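Local coordinates for protein SusD homolog (Bacteroides thetaiotaomicron VPI-5482, PDB 3IV0) that is of unknown function in detail but, as a SusD-family outer-membrane protein, probably binds glycans at the cell surface for uptake, at residues Y46-R51 and A458-P462; S246-I250 and R394-H400. All blocks are in the same frame, centred on the assembly; numbering follows the deposited sequence.

Contact 1 (Y46-R51 and A458-P462); sequences YSGDMR and AWTWP
With CG anti to the backbone N (chi1 -169°) and an extended chain as far as NE, Arg51 sends its guanidinium from just past the end of helix 43-50 over the indole of Trp461, joining the N-terminal helical part of this SusD-family fold to the loop before helix 466-470. CZ of Arg51 stands 4.8 Å from the centroid of the five-membered ring of Trp461, over its face, a cation-pi contact. Because the two planes are 80° apart, NH1 of Arg51 leads the approach, 3.3 Å from CD1 of Trp461. NH2 of Arg51 donates to O of Thr460 at 2.9 Å (N-H...O 158°), from above the carbonyl plane, and also bonds Asn71. A water accepts from NH1 of Arg51 and from NE1 of Trp461 (2.8 Å) and donates to O of Ser47, tying both side chains to the helix. CB of Ser47 lies 3.5 Å from NE1 of Trp461, and CH2 at the benzo end of Trp461 meets CB of Tyr46 at 4.2 Å. Without the guanidinium, as with an alanine here, the Thr460 carbonyl and the water would probably each lose a donor. All seven touching residues are buried; the arginine's charge is probably eased by the Thr460 carbonyl, Asn71 and the indole face.

Contact 2 (S246-I250 and R394-H400); sequences SLLDI and RVRNRAH
Ile250 brings the irregular segment 246-250 against the C-terminal end of helix 385-398, its CA 6.0 Å from CA of Ala399 and its CB 3.4 Å from O of Arg398. Arg398 carries most of the side-chain contact. Its chain bends at chi2 (-94°) and chi3, which curls the guanidinium back to the loop, and NH1 of Arg398 donates to O of Leu248 at 2.8 Å. This bond is nearly straight (N-H...O 164°), lies in both the guanidinium and the carbonyl planes, and uses a carbonyl lone pair. The guanidinium is also held by salt bridges to Glu263, through NH1, and to Glu422, through NH2; Glu263 in addition accepts from the backbone N of Leu248, which places the loop and the arginine on one carboxylate.

In the helix-rich fold of the SusD family, this helix ends in a Schellman motif, with His400 at positive phi (56°) and its N bonded to O of Asn397. Near this terminus O of Arg398 receives a bond from a water, which in turn accepts from N of Ile250 at 2.9 Å, a bridge from the helix end to the loop backbone.

Apolar groups fill in on both sides of the arginine. Ile250 lies athwart it, with CD1 of Ile250 3.8 Å from CD of Arg398, while CG2 of Ile250 rests 3.8 Å from CD2 of His400. CB of Leu247 lies 3.7 Å from NH1 of Arg398, and CD2 of Leu247 lies near NH2. Beyond the segments, Ile250 packs on helix 318-323 and Leu247 on helix 367-381, whereas Leu248 turns to helix 253-258. CD1 of Leu247 reaches up the helix to within 3.5 Å of O of Arg394.

How the contacts relate
From the N terminus, the chain first passes helix 43-50, which carries one side of contact 1, and meets it in that contact at 458-462, closing a loop of 406 intervening residues. Contact 2 opens and closes within that span: 246-250, after helix 224-238, meets the end of helix 385-398 across 143 residues, so the two loops nest and do not cross. Contact 1 joins the N-terminal helical region to the loop between helices 451-455 and 466-470, near the C terminus; contact 2 ties the middle of the chain to its C-terminal third. They lie on opposite sides of the chain's centre, their own centres 30 Å apart and nearest atoms about 16 Å apart, without touching.

Contact 1 (Y46-R51 and A458-P462)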
loop_
_atom_site.group_PDB
_atom_site.type_symbol
_atom_site.label_atom_id
_atom_site.label_comp_id
_atom_site.label_asym_id
_atom_site.label_seq_id
_atom_site.Cartn_x
_atom_site.Cartn_y
_atom_site.Cartn_z
ATOM N N TYR A 46 1.878 4.607 8.994
ATOM C CA TYR A 46 3.015 4.438 9.897
ATOM C C TYR A 46 4.001 3.476 9.265
ATOM O O TYR A 46 5.218 3.715 9.309
ATOM C CB TYR A 46 2.604 3.899 11.268
ATOM C CG TYR A 46 2.070 4.874 12.275
ATOM C CD1 TYR A 46 1.317 5.962 11.929
ATOM C CD2 TYR A 46 2.315 4.636 13.620
ATOM C CE1 TYR A 46 0.787 6.795 12.913
ATOM C CE2 TYR A 46 1.846 5.451 14.583
ATOM C CZ TYR A 46 1.075 6.530 14.225
ATOM O OH TYR A 46 0.550 7.314 15.267
ATOM N N SER A 47 3.486 2.357 8.773
ATOM C CA SER A 47 4.341 1.279 8.294
ATOM C C SER A 47 4.936 1.485 6.912
ATOM O O SER A 47 6.013 0.940 6.603
ATOM C CB SER A 47 3.576 -0.057 8.299
ATOM O OG SER A 47 2.582 -0.104 7.277
ATOM N N GLY A 48 4.256 2.236 6.067
ATOM C CA GLY A 48 4.659 2.417 4.678
ATOM C C GLY A 48 5.205 3.783 4.330
ATOM O O GLY A 48 6.092 3.875 3.474
ATOM N N ASP A 49 4.683 4.848 4.923
ATOM C CA ASP A 49 5.208 6.193 4.630
ATOM C C ASP A 49 6.299 6.624 5.619
ATOM O O ASP A 49 7.305 7.195 5.216
ATOM C CB ASP A 49 4.083 7.199 4.692
ATOM C CG ASP A 49 3.041 6.956 3.675
ATOM O OD1 ASP A 49 3.393 6.889 2.484
ATOM O OD2 ASP A 49 1.846 6.881 4.056
HETATM N N MSE A 50 6.085 6.417 6.903
HETATM C CA MSE A 50 6.856 7.101 7.950
HETATM C C MSE A 50 8.119 6.356 8.370
HETATM O O MSE A 50 9.128 6.975 8.751
HETATM C CB MSE A 50 5.935 7.333 9.148
HETATM C CG MSE A 50 4.766 8.308 8.859
HETATM SE SE MSE A 50 3.604 8.447 10.342
HETATM C CE MSE A 50 4.683 9.546 11.494
ATOM N N ARG A 51 8.094 5.043 8.332
ATOM C CA ARG A 51 9.171 4.240 8.862
ATOM C C ARG A 51 10.418 4.402 8.014
ATOM O O ARG A 51 10.384 4.262 6.788
ATOM C CB ARG A 51 8.768 2.781 8.901
ATOM C CG ARG A 51 9.726 1.935 9.681
ATOM C CD ARG A 51 9.188 0.535 9.867
ATOM N NE ARG A 51 10.122 -0.317 10.595
ATOM C CZ ARG A 51 9.901 -1.583 10.864
ATOM N NH1 ARG A 51 8.792 -2.172 10.442
ATOM N NH2 ARG A 51 10.788 -2.292 11.500
ATOM N N ALA A 458 15.046 -6.944 11.623
ATOM C CA ALA A 458 14.786 -5.576 12.052
ATOM C C ALA A 458 13.887 -4.780 11.117
ATOM O O ALA A 458 13.542 -3.646 11.429
ATOM C CB ALA A 458 16.101 -4.793 12.303
ATOM N N TRP A 459 13.526 -5.343 9.966
ATOM C CA TRP A 459 12.539 -4.698 9.068
ATOM C C TRP A 459 11.091 -5.014 9.489
ATOM O O TRP A 459 10.172 -4.386 8.973
ATOM C CB TRP A 459 12.782 -5.114 7.619
ATOM C CG TRP A 459 12.649 -6.561 7.380
ATOM C CD1 TRP A 459 13.635 -7.471 7.413
ATOM C CD2 TRP A 459 11.447 -7.302 7.048
ATOM N NE1 TRP A 459 13.153 -8.720 7.143
ATOM C CE2 TRP A 459 11.805 -8.640 6.904
ATOM C CE3 TRP A 459 10.105 -6.951 6.856
ATOM C CZ2 TRP A 459 10.876 -9.653 6.561
ATOM C CZ3 TRP A 459 9.229 -7.921 6.495
ATOM C CH2 TRP A 459 9.594 -9.248 6.389
ATOM N N THR A 460 10.889 -5.967 10.400
ATOM C CA THR A 460 9.532 -6.330 10.840
ATOM C C THR A 460 9.063 -5.422 11.965
ATOM O O THR A 460 9.874 -4.761 12.610
ATOM C CB THR A 460 9.451 -7.762 11.353
ATOM O OG1 THR A 460 10.241 -7.884 12.558
ATOM C CG2 THR A 460 9.894 -8.754 10.262
ATOM N N TRP A 461 7.744 -5.374 12.174
ATOM C CA TRP A 461 7.143 -4.854 13.391
ATOM C C TRP A 461 7.257 -5.861 14.527
ATOM O O TRP A 461 7.171 -7.035 14.297
ATOM C CB TRP A 461 5.645 -4.535 13.144
ATOM C CG TRP A 461 5.424 -3.287 12.389
ATOM C CD1 TRP A 461 5.670 -3.079 11.072
ATOM C CD2 TRP A 461 4.985 -2.016 12.915
ATOM N NE1 TRP A 461 5.366 -1.793 10.731
ATOM C CE2 TRP A 461 4.947 -1.113 11.846
ATOM C CE3 TRP A 461 4.563 -1.581 14.185
ATOM C CZ2 TRP A 461 4.573 0.213 12.004
ATOM C CZ3 TRP A 461 4.197 -0.292 14.348
ATOM C CH2 TRP A 461 4.206 0.605 13.271
ATOM N N PRO A 462 7.389 -5.362 15.775
ATOM C CA PRO A 462 7.184 -6.250 16.892
ATOM C C PRO A 462 5.801 -6.870 16.833
ATOM O O PRO A 462 4.877 -6.210 16.370
ATOM C CB PRO A 462 7.301 -5.323 18.115
ATOM C CG PRO A 462 8.058 -4.100 17.616
ATOM C CD PRO A 462 7.639 -3.977 16.191
HETATM O O HOH W 1 6.721 -1.292 8.311
#

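Contact 2 (S246-I250 and R394-H400)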
loop_
_atom_site.group_PDB
_atom_site.type_symbol
_atom_site.label_atom_id
_atom_site.label_comp_id
_atom_site.label_asym_id
_atom_site.label_seq_id
_atom_site.Cartn_x
_atom_site.Cartn_y
_atom_site.Cartn_z
ATOM N N SER A 246 -5.905 4.573 -17.339
ATOM C CA SER A 246 -5.108 5.621 -17.946
ATOM C C SER A 246 -4.418 6.441 -16.872
ATOM O O SER A 246 -4.797 6.403 -15.696
ATOM C CB SER A 246 -5.951 6.493 -18.854
ATOM O OG SER A 246 -7.023 6.996 -18.140
ATOM N N LEU A 247 -3.391 7.162 -17.272
ATOM C CA LEU A 247 -2.757 8.141 -16.414
ATOM C C LEU A 247 -3.458 9.492 -16.545
ATOM O O LEU A 247 -3.476 10.062 -17.642
ATOM C CB LEU A 247 -1.295 8.283 -16.801
ATOM C CG LEU A 247 -0.415 7.049 -16.627
ATOM C CD1 LEU A 247 1.038 7.396 -17.014
ATOM C CD2 LEU A 247 -0.479 6.516 -15.239
ATOM N N LEU A 248 -4.022 10.020 -15.479
ATOM C CA LEU A 248 -4.679 11.329 -15.575
ATOM C C LEU A 248 -3.659 12.450 -15.709
ATOM O O LEU A 248 -2.485 12.333 -15.329
ATOM C CB LEU A 248 -5.529 11.588 -14.339
ATOM C CG LEU A 248 -6.948 10.992 -14.341
ATOM C CD1 LEU A 248 -6.989 9.455 -14.345
ATOM C CD2 LEU A 248 -7.765 11.560 -13.140
ATOM N N ASP A 249 -4.087 13.559 -16.289
ATOM C CA ASP A 249 -3.233 14.736 -16.323
ATOM C C ASP A 249 -2.786 15.093 -14.925
ATOM O O ASP A 249 -3.532 14.961 -13.969
ATOM C CB ASP A 249 -3.978 15.919 -16.944
ATOM C CG ASP A 249 -4.149 15.785 -18.439
ATOM O OD1 ASP A 249 -3.609 14.830 -19.026
ATOM O OD2 ASP A 249 -4.833 16.651 -19.036
ATOM N N ILE A 250 -1.548 15.546 -14.795
ATOM C CA ILE A 250 -1.019 15.892 -13.495
ATOM C C ILE A 250 -1.782 17.018 -12.817
ATOM O O ILE A 250 -1.859 17.066 -11.591
ATOM C CB ILE A 250 0.502 16.178 -13.573
ATOM C CG1 ILE A 250 1.147 16.138 -12.178
ATOM C CG2 ILE A 250 0.774 17.505 -14.308
ATOM C CD1 ILE A 250 1.281 14.717 -11.544
ATOM N N ARG A 394 6.310 7.052 -19.624
ATOM C CA ARG A 394 4.898 7.401 -19.517
ATOM C C ARG A 394 4.612 8.163 -18.236
ATOM O O ARG A 394 3.849 9.127 -18.236
ATOM C CB ARG A 394 4.036 6.161 -19.627
ATOM C CG ARG A 394 4.009 5.625 -21.071
ATOM C CD ARG A 394 3.344 4.318 -21.185
ATOM N NE ARG A 394 1.937 4.394 -20.846
ATOM C CZ ARG A 394 1.189 3.305 -20.679
ATOM N NH1 ARG A 394 1.742 2.127 -20.846
ATOM N NH2 ARG A 394 -0.083 3.413 -20.362
ATOM N N VAL A 395 5.279 7.767 -17.165
ATOM C CA VAL A 395 5.137 8.444 -15.888
ATOM C C VAL A 395 5.899 9.779 -15.885
ATOM O O VAL A 395 5.363 10.787 -15.427
ATOM C CB VAL A 395 5.577 7.532 -14.745
ATOM C CG1 VAL A 395 5.505 8.261 -13.400
ATOM C CG2 VAL A 395 4.693 6.242 -14.743
ATOM N N ARG A 396 7.111 9.765 -16.436
ATOM C CA ARG A 396 7.888 11.006 -16.534
ATOM C C ARG A 396 7.126 12.039 -17.356
ATOM O O ARG A 396 7.045 13.203 -16.983
ATOM C CB ARG A 396 9.230 10.754 -17.204
ATOM C CG ARG A 396 10.171 9.788 -16.530
ATOM C CD ARG A 396 10.810 10.374 -15.315
ATOM N NE ARG A 396 11.757 11.446 -15.674
ATOM C CZ ARG A 396 12.469 12.115 -14.783
ATOM N NH1 ARG A 396 12.325 11.920 -13.481
ATOM N NH2 ARG A 396 13.302 13.065 -15.190
ATOM N N ASN A 397 6.596 11.622 -18.501
ATOM C CA ASN A 397 5.897 12.555 -19.379
ATOM C C ASN A 397 4.645 13.122 -18.710
ATOM O O ASN A 397 4.345 14.302 -18.845
ATOM C CB ASN A 397 5.548 11.930 -20.724
ATOM C CG ASN A 397 6.742 11.816 -21.683
ATOM O OD1 ASN A 397 6.848 10.837 -22.437
ATOM N ND2 ASN A 397 7.605 12.810 -21.690
ATOM N N ARG A 398 3.917 12.305 -17.950
ATOM C CA ARG A 398 2.736 12.815 -17.269
ATOM C C ARG A 398 3.121 13.904 -16.263
ATOM O O ARG A 398 2.377 14.874 -16.091
ATOM C CB ARG A 398 1.957 11.658 -16.595
ATOM C CG ARG A 398 0.638 12.092 -16.042
ATOM C CD ARG A 398 0.654 12.474 -14.596
ATOM N NE ARG A 398 0.940 11.328 -13.730
ATOM C CZ ARG A 398 0.060 10.403 -13.374
ATOM N NH1 ARG A 398 -1.188 10.446 -13.790
ATOM N NH2 ARG A 398 0.447 9.412 -12.601
ATOM N N ALA A 399 4.276 13.757 -15.629
ATOM C CA ALA A 399 4.788 14.754 -14.677
ATOM C C ALA A 399 5.499 15.934 -15.340
ATOM O O ALA A 399 6.012 16.803 -14.638
ATOM C CB ALA A 399 5.715 14.060 -13.707
ATOM N N HIS A 400 5.590 15.945 -16.667
ATOM C CA HIS A 400 6.348 16.963 -17.380
ATOM C C HIS A 400 7.794 16.993 -16.866
ATOM O O HIS A 400 8.396 18.062 -16.706
ATOM C CB HIS A 400 5.642 18.335 -17.305
ATOM C CG HIS A 400 4.213 18.287 -17.720
ATOM N ND1 HIS A 400 3.812 17.779 -18.936
ATOM C CD2 HIS A 400 3.086 18.670 -17.081
ATOM C CE1 HIS A 400 2.494 17.860 -19.028
ATOM N NE2 HIS A 400 2.032 18.397 -17.917
HETATM O O HOH W 2 -2.022 6.242 -19.869
HETATM O O HOH W 3 0.014 15.514 -17.277
#